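Local coordinates for protein aromatic amino acid beta-eliminating lyase/threonine aldolase (Exiguobacterium sibiricum, PDB 3LWS) that is a pyridoxal-phosphate-carrying enzyme of the beta-eliminating lyase family, built on the large aminotransferase-like fold, at residues A247-Y250 with Y251-K255; D256-G259 with Q260-E263; A299-S302 with P303-E306. All coordinates share one frame; numbering follows the deposited sequence.

Interaction 1 (A247-Y250 with Y251-K255); sequences ADYY and YELRK
Tyr250 and Arg254 lie one helical turn apart near the C-terminal end of helix 241-254, and their side chains run alongside each other. Arg254 NH1 comes to 3.3 Å from Tyr250 CD1, with the guanidinium and ring planes only 10° apart. Arg254 reaches this far because its chain is extended from CG to NE. Leu253 CD2 sits over the centre of the guanidinium's face and also touches Tyr250 CD1 at 3.8 Å. The polar ends are satisfied beyond the turn: Arg254 NE pairs with Asp335 and NH1 with the carbonyl of Leu208, while Tyr250 OH bonds to Val26 O. Regular i to i+4 bonds take up the backbone, from Glu252 N to Asp248 O at 2.8 Å (168° at the hydrogen) to the more bent Arg254 N to Tyr250 O at 2.9 Å (136°). On another side of the helix, Asp248 OD1 and Glu252 OE2 stand 4.4 Å apart, and Lys55 NZ forms salt bridges with both. Lys55, shared by the two carboxylates, probably offsets their mutual repulsion, whereas the guanidinium, gripped at NE and NH1 by oxygens and flanked by Leu253 CD2 and the Tyr250 ring, should have little freedom to turn.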
loop_
_atom_site.group_PDB
_atom_site.type_symbol
_atom_site.label_atom_id
_atom_site.label_comp_id
_atom_site.label_asym_id
_atom_site.label_seq_id
_atom_site.Cartn_x
_atom_site.Cartn_y
_atom_site.Cartn_z
ATOM N N ALA A 247 -12.607 5.174 -0.308
ATOM C CA ALA A 247 -13.247 4.213 0.606
ATOM C C ALA A 247 -14.467 4.785 1.297
ATOM O O ALA A 247 -15.558 4.193 1.282
ATOM C CB ALA A 247 -12.220 3.747 1.671
ATOM N N ASP A 248 -14.298 5.965 1.886
ATOM C CA ASP A 248 -15.393 6.648 2.566
ATOM C C ASP A 248 -16.527 7.037 1.621
ATOM O O ASP A 248 -17.686 6.861 1.972
ATOM C CB ASP A 248 -14.872 7.920 3.263
ATOM C CG ASP A 248 -15.644 8.255 4.531
ATOM O OD1 ASP A 248 -16.443 7.437 5.002
ATOM O OD2 ASP A 248 -15.416 9.324 5.070
ATOM N N TYR A 249 -16.182 7.564 0.441
ATOM C CA TYR A 249 -17.166 7.886 -0.597
ATOM C C TYR A 249 -18.009 6.697 -1.013
ATOM O O TYR A 249 -19.232 6.843 -1.143
ATOM C CB TYR A 249 -16.503 8.448 -1.863
ATOM C CG TYR A 249 -17.474 8.784 -2.984
ATOM C CD1 TYR A 249 -17.970 10.070 -3.142
ATOM C CD2 TYR A 249 -17.866 7.827 -3.913
ATOM C CE1 TYR A 249 -18.885 10.377 -4.156
ATOM C CE2 TYR A 249 -18.782 8.144 -4.951
ATOM C CZ TYR A 249 -19.267 9.425 -5.049
ATOM O OH TYR A 249 -20.133 9.746 -6.058
ATOM N N TYR A 250 -17.376 5.539 -1.289
ATOM C CA TYR A 250 -18.179 4.360 -1.723
ATOM C C TYR A 250 -18.931 3.764 -0.556
ATOM O O TYR A 250 -20.010 3.202 -0.732
ATOM C CB TYR A 250 -17.338 3.361 -2.533
ATOM C CG TYR A 250 -17.004 3.989 -3.865
ATOM C CD1 TYR A 250 -17.990 4.179 -4.829
ATOM C CD2 TYR A 250 -15.732 4.453 -4.147
ATOM C CE1 TYR A 250 -17.714 4.793 -6.010
ATOM C CE2 TYR A 250 -15.451 5.066 -5.337
ATOM C CZ TYR A 250 -16.438 5.250 -6.251
ATOM O OH TYR A 250 -16.154 5.843 -7.450
ATOM N N TYR A 251 -18.384 3.923 0.648
ATOM C CA TYR A 251 -19.120 3.558 1.852
ATOM C C TYR A 251 -20.403 4.398 1.957
ATOM O O TYR A 251 -21.498 3.843 2.062
ATOM C CB TYR A 251 -18.267 3.686 3.128
ATOM C CG TYR A 251 -19.069 3.428 4.372
ATOM C CD1 TYR A 251 -19.334 2.127 4.795
ATOM C CD2 TYR A 251 -19.629 4.485 5.098
ATOM C CE1 TYR A 251 -20.099 1.878 5.927
ATOM C CE2 TYR A 251 -20.403 4.235 6.243
ATOM C CZ TYR A 251 -20.638 2.940 6.645
ATOM O OH TYR A 251 -21.385 2.678 7.763
ATOM N N GLU A 252 -20.278 5.720 1.910
ATOM C CA GLU A 252 -21.470 6.553 2.020
ATOM C C GLU A 252 -22.438 6.251 0.882
ATOM O O GLU A 252 -23.647 6.115 1.137
ATOM C CB GLU A 252 -21.111 8.045 2.094
ATOM C CG GLU A 252 -20.438 8.402 3.383
ATOM C CD GLU A 252 -21.306 8.135 4.607
ATOM O OE1 GLU A 252 -22.541 8.329 4.520
ATOM O OE2 GLU A 252 -20.761 7.717 5.642
ATOM N N LEU A 253 -21.907 6.012 -0.324
ATOM C CA LEU A 253 -22.743 5.689 -1.493
ATOM C C LEU A 253 -23.527 4.381 -1.369
ATOM O O LEU A 253 -24.687 4.321 -1.758
ATOM C CB LEU A 253 -21.904 5.637 -2.765
ATOM C CG LEU A 253 -22.625 5.467 -4.127
ATOM C CD1 LEU A 253 -23.317 6.787 -4.566
ATOM C CD2 LEU A 253 -21.645 4.992 -5.206
ATOM N N ARG A 254 -22.918 3.340 -0.816
ATOM C CA ARG A 254 -23.507 2.014 -0.937
ATOM C C ARG A 254 -23.919 1.345 0.370
ATOM O O ARG A 254 -24.463 0.248 0.329
ATOM C CB ARG A 254 -22.565 1.109 -1.729
ATOM C CG ARG A 254 -22.403 1.519 -3.189
ATOM C CD ARG A 254 -21.639 0.500 -4.010
ATOM N NE ARG A 254 -21.527 0.933 -5.411
ATOM C CZ ARG A 254 -20.390 1.278 -6.038
ATOM N NH1 ARG A 254 -19.211 1.215 -5.433
ATOM N NH2 ARG A 254 -20.433 1.672 -7.314
ATOM N N LYS A 255 -23.712 2.008 1.512
ATOM C CA LYS A 255 -23.980 1.394 2.815
ATOM C C LYS A 255 -25.420 0.890 2.981
ATOM O O LYS A 255 -25.651 -0.099 3.695
ATOM C CB LYS A 255 -23.585 2.326 3.969
ATOM C CG LYS A 255 -24.301 3.667 4.003
ATOM C CD LYS A 255 -23.855 4.481 5.205
ATOM C CE LYS A 255 -24.469 5.846 5.236
ATOM N NZ LYS A 255 -25.924 5.838 5.035
#

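Interaction 2 (D256-G259 with Q260-E263); sequences DRMG and QYYE
Arg257 lies against the ring of Tyr261 at the start of helix 258-273, and this is where the packing is close. The carbonyl O of Arg257 hangs 3.3 Å above the ring plane, off-centre, while accepting the backbone N-H of Tyr261 at 3.1 Å. Over the same face, Arg257 CB makes a CH-pi contact 4.1 Å from the centroid of the Tyr261 ring. The ring is brought under the preceding turn because its CG stands beside the backbone N (chi1 -63°). Farther out the arginine chain runs past the phenol, and its guanidinium ends almost perpendicular to the ring, with Tyr261 OH near the guanidinium plane. At the ring's edge comes the selenium of Met258, a selenomethionine in this model: SE is 3.9 Å from Tyr261 CD2, a Met-aromatic contact made at the edge, not over the face. Gln260 is close too: with CG set between its backbone N and carbonyl carbon (chi1 74°), that atom comes 3.1 Å from Arg257 O.

Beyond CG the contact is looser and wet. The Gln260 amide runs beside the arginine, and two waters donate to both Asp256 O and Gln260 OE1; one of them also accepts the Gln260 N-H, at 3.1 Å, so solvent completes the polar contacts at the start of the helix. A third water joins Gly259 O to Glu263 OE2.

Within the fold, Met258 and Tyr262 face helix 179-186, touching Pro184, and Met258 also meets Leu208. Tyr261 packs on Asn288 and Val333, just before strand 289-295 and just after strand 326-332. Asp335 OD1 takes both Arg257 NH1 and Tyr261 OH, tying the beginning of helix 258-273 to the loop that follows strand 326-332.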
loop_
_atom_site.group_PDB
_atom_site.type_symbol
_atom_site.label_atom_id
_atom_site.label_comp_id
_atom_site.label_asym_id
_atom_site.label_seq_id
_atom_site.Cartn_x
_atom_site.Cartn_y
_atom_site.Cartn_z
ATOM N N ASP A 256 -26.350 1.511 2.257
ATOM C CA ASP A 256 -27.751 1.229 2.391
ATOM C C ASP A 256 -28.310 0.519 1.174
ATOM O O ASP A 256 -29.533 0.562 0.921
ATOM C CB ASP A 256 -28.501 2.540 2.630
ATOM C CG ASP A 256 -28.155 3.192 3.964
ATOM O OD1 ASP A 256 -27.642 2.500 4.890
ATOM O OD2 ASP A 256 -28.437 4.404 4.088
ATOM N N ARG A 257 -27.440 -0.137 0.411
ATOM C CA ARG A 257 -27.891 -0.903 -0.734
ATOM C C ARG A 257 -27.674 -2.388 -0.572
ATOM O O ARG A 257 -28.054 -3.155 -1.467
ATOM C CB ARG A 257 -27.167 -0.453 -2.006
ATOM C CG ARG A 257 -27.335 0.983 -2.321
ATOM C CD ARG A 257 -26.519 1.384 -3.526
ATOM N NE ARG A 257 -26.769 2.801 -3.799
ATOM C CZ ARG A 257 -26.293 3.486 -4.843
ATOM N NH1 ARG A 257 -25.518 2.898 -5.758
ATOM N NH2 ARG A 257 -26.610 4.771 -4.982
HETATM N N MSE A 258 -27.087 -2.820 0.540
HETATM C CA MSE A 258 -26.784 -4.254 0.725
HETATM C C MSE A 258 -28.034 -5.121 0.771
HETATM O O MSE A 258 -28.005 -6.293 0.367
HETATM C CB MSE A 258 -25.945 -4.497 1.967
HETATM C CG MSE A 258 -24.630 -3.723 1.977
HETATM SE SE MSE A 258 -23.424 -4.333 0.565
HETATM C CE MSE A 258 -22.545 -2.609 0.261
ATOM N N GLY A 259 -29.134 -4.530 1.233
ATOM C CA GLY A 259 -30.429 -5.214 1.279
ATOM C C GLY A 259 -30.975 -5.531 -0.086
ATOM O O GLY A 259 -31.429 -6.659 -0.354
ATOM N N GLN A 260 -30.925 -4.537 -0.969
ATOM C CA GLN A 260 -31.411 -4.742 -2.311
ATOM C C GLN A 260 -30.517 -5.748 -3.047
ATOM O O GLN A 260 -31.043 -6.626 -3.738
ATOM C CB GLN A 260 -31.610 -3.423 -3.057
ATOM C CG GLN A 260 -30.374 -2.692 -3.528
ATOM C CD GLN A 260 -30.592 -1.177 -3.599
ATOM O OE1 GLN A 260 -30.871 -0.525 -2.585
ATOM N NE2 GLN A 260 -30.468 -0.621 -4.786
ATOM N N TYR A 261 -29.195 -5.665 -2.843
ATOM C CA TYR A 261 -28.240 -6.578 -3.512
ATOM C C TYR A 261 -28.556 -8.008 -3.106
ATOM O O TYR A 261 -28.539 -8.923 -3.943
ATOM C CB TYR A 261 -26.764 -6.279 -3.176
ATOM C CG TYR A 261 -26.196 -4.945 -3.590
ATOM C CD1 TYR A 261 -26.735 -4.201 -4.651
ATOM C CD2 TYR A 261 -25.087 -4.411 -2.916
ATOM C CE1 TYR A 261 -26.187 -2.958 -5.006
ATOM C CE2 TYR A 261 -24.534 -3.192 -3.283
ATOM C CZ TYR A 261 -25.090 -2.466 -4.324
ATOM O OH TYR A 261 -24.536 -1.268 -4.690
ATOM N N TYR A 262 -28.880 -8.192 -1.837
ATOM C CA TYR A 262 -29.261 -9.488 -1.286
ATOM C C TYR A 262 -30.581 -10.028 -1.861
ATOM O O TYR A 262 -30.690 -11.227 -2.215
ATOM C CB TYR A 262 -29.338 -9.379 0.252
ATOM C CG TYR A 262 -30.080 -10.477 1.005
ATOM C CD1 TYR A 262 -29.761 -11.829 0.828
ATOM C CD2 TYR A 262 -31.039 -10.154 1.971
ATOM C CE1 TYR A 262 -30.426 -12.824 1.529
ATOM C CE2 TYR A 262 -31.704 -11.151 2.703
ATOM C CZ TYR A 262 -31.390 -12.472 2.480
ATOM O OH TYR A 262 -32.028 -13.452 3.181
ATOM N N GLU A 263 -31.600 -9.174 -1.940
ATOM C CA GLU A 263 -32.884 -9.622 -2.493
ATOM C C GLU A 263 -32.712 -10.010 -3.952
ATOM O O GLU A 263 -33.294 -10.997 -4.406
ATOM C CB GLU A 263 -33.952 -8.549 -2.345
ATOM C CG GLU A 263 -34.490 -8.467 -0.916
ATOM C CD GLU A 263 -35.139 -9.774 -0.427
ATOM O OE1 GLU A 263 -35.716 -10.514 -1.257
ATOM O OE2 GLU A 263 -35.058 -10.066 0.789
HETATM O O HOH W 1 -30.785 -1.760 0.379
HETATM O O HOH W 2 -31.386 2.070 -0.635
HETATM O O HOH W 3 -33.468 -7.576 1.963
#

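Interaction 3 (A299-S302 with P303-E306); sequences ADIS and PKLE
Glu306 N bonds to Ser302 O at 2.8 Å, nearly straight. Leu305 N bonds to Ile301 O at 3.2 Å, straighter still at 172°. These two i to i+4 bonds carry the helix past Pro303. One turn earlier the pattern is broken and the helix kinks, because neither residue 303 nor 304 makes its i to i+4 bond: Pro303 has no N-H, and Lys304 N has only a weak, bent i to i+3 bond to Ile301 O, which thus serves two donors. In place of a donor, Ala299 O meets the proline ring, with CD at 3.5 Å. Asp300 turns its carboxylate toward the start of the helix, OD2 accepting the backbone N-H of Gln297.

The proline is fitted closely. Its CD lies 3.4 Å from Ser302 CB, tighter than usual for two carbons. Ser302 OG, turned opposite its own backbone N (chi1 163°), is thereby placed beside the proline, 3.4 Å from Pro303 N, which has no hydrogen to share.

Farther out, on the buried face, Ile301 CG2 meets Leu305 CD1 at 3.8 Å, the two side chains crossing at a slant. Phe356, near the chain's C-terminus, touches Ile301 and Lys304; Leu5 on helix 4-10 touches Leu305 and Ser302, and Val317 adds to the cover of Leu305. The long, extended Lys304 chain runs back along the helix, its aliphatic part passing the carbonyl of Asp300. Glu306 reaches Arg4 on helix 4-10.

This is a proline kink within an amphipathic helix: the ring lies on the exposed side, whereas isoleucine and leucine one turn apart face inward. Helix 298-312 links strand 289-295 to the later strands of the four-stranded antiparallel sheet.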
loop_
_atom_site.group_PDB
_atom_site.type_symbol
_atom_site.label_atom_id
_atom_site.label_comp_id
_atom_site.label_asym_id
_atom_site.label_seq_id
_atom_site.Cartn_x
_atom_site.Cartn_y
_atom_site.Cartn_z
ATOM N N ALA A 299 -14.816 -26.503 -21.267
ATOM C CA ALA A 299 -14.815 -26.824 -22.692
ATOM C C ALA A 299 -16.220 -27.144 -23.253
ATOM O O ALA A 299 -16.462 -26.903 -24.424
ATOM C CB ALA A 299 -13.871 -27.995 -22.949
ATOM N N ASP A 300 -17.101 -27.686 -22.412
ATOM C CA ASP A 300 -18.517 -27.922 -22.721
ATOM C C ASP A 300 -19.423 -26.707 -22.565
ATOM O O ASP A 300 -20.314 -26.493 -23.376
ATOM C CB ASP A 300 -19.101 -28.983 -21.793
ATOM C CG ASP A 300 -18.279 -30.260 -21.767
ATOM O OD1 ASP A 300 -18.071 -30.814 -22.848
ATOM O OD2 ASP A 300 -17.857 -30.706 -20.675
ATOM N N ILE A 301 -19.215 -25.949 -21.497
ATOM C CA ILE A 301 -20.132 -24.871 -21.081
ATOM C C ILE A 301 -19.727 -23.508 -21.617
ATOM O O ILE A 301 -20.586 -22.725 -22.022
ATOM C CB ILE A 301 -20.229 -24.798 -19.529
ATOM C CG1 ILE A 301 -20.665 -26.141 -18.964
ATOM C CG2 ILE A 301 -21.167 -23.671 -19.068
ATOM C CD1 ILE A 301 -21.854 -26.810 -19.641
ATOM N N SER A 302 -18.432 -23.201 -21.626
ATOM C CA SER A 302 -18.003 -21.895 -22.152
ATOM C C SER A 302 -18.670 -21.508 -23.507
ATOM O O SER A 302 -19.183 -20.391 -23.639
ATOM C CB SER A 302 -16.474 -21.816 -22.236
ATOM O OG SER A 302 -16.049 -20.762 -23.071
ATOM N N PRO A 303 -18.665 -22.411 -24.511
ATOM C CA PRO A 303 -19.264 -22.034 -25.809
ATOM C C PRO A 303 -20.723 -21.623 -25.718
ATOM O O PRO A 303 -21.139 -20.714 -26.438
ATOM C CB PRO A 303 -19.145 -23.306 -26.649
ATOM C CG PRO A 303 -18.040 -24.055 -26.061
ATOM C CD PRO A 303 -18.091 -23.767 -24.567
ATOM N N LYS A 304 -21.483 -22.265 -24.829
ATOM C CA LYS A 304 -22.905 -21.934 -24.666
ATOM C C LYS A 304 -23.043 -20.495 -24.155
ATOM O O LYS A 304 -23.778 -19.679 -24.729
ATOM C CB LYS A 304 -23.597 -22.892 -23.703
ATOM C CG LYS A 304 -23.682 -24.311 -24.196
ATOM C CD LYS A 304 -24.459 -25.207 -23.238
ATOM C CE LYS A 304 -24.486 -26.657 -23.745
ATOM N NZ LYS A 304 -24.836 -27.622 -22.663
ATOM N N LEU A 305 -22.300 -20.206 -23.090
ATOM C CA LEU A 305 -22.284 -18.895 -22.467
ATOM C C LEU A 305 -21.784 -17.825 -23.415
ATOM O O LEU A 305 -22.349 -16.734 -23.451
ATOM C CB LEU A 305 -21.427 -18.914 -21.186
ATOM C CG LEU A 305 -22.008 -19.731 -20.029
ATOM C CD1 LEU A 305 -20.947 -19.914 -18.955
ATOM C CD2 LEU A 305 -23.307 -19.089 -19.437
ATOM N N GLU A 306 -20.713 -18.142 -24.156
ATOM C CA GLU A 306 -20.152 -17.265 -25.156
ATOM C C GLU A 306 -21.262 -16.792 -26.104
ATOM O O GLU A 306 -21.454 -15.620 -26.284
ATOM C CB GLU A 306 -19.066 -17.997 -25.977
ATOM C CG GLU A 306 -18.537 -17.189 -27.190
ATOM C CD GLU A 306 -17.608 -17.966 -28.122
ATOM O OE1 GLU A 306 -18.014 -19.037 -28.656
ATOM O OE2 GLU A 306 -16.484 -17.488 -28.346
#

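Interactions 1 and 2 follow each other on helices 241-254 and 258-273, their centres 14 Å apart, and they touch where Arg254 CD comes 3.5 Å from Tyr261 OH. Asp335, a partner shared by both contacts, joins them more firmly. Both also meet Leu208, two residues beyond Lys206, which carries the pyridoxal phosphate, so this helix junction borders the chain segment holding the cofactor. Interaction 3 stands apart on helix 298-312, with its centre 36 Å from that of interaction 1 and 30 Å from that of interaction 2; its nearest atoms are about 19 Å from those of interaction 2.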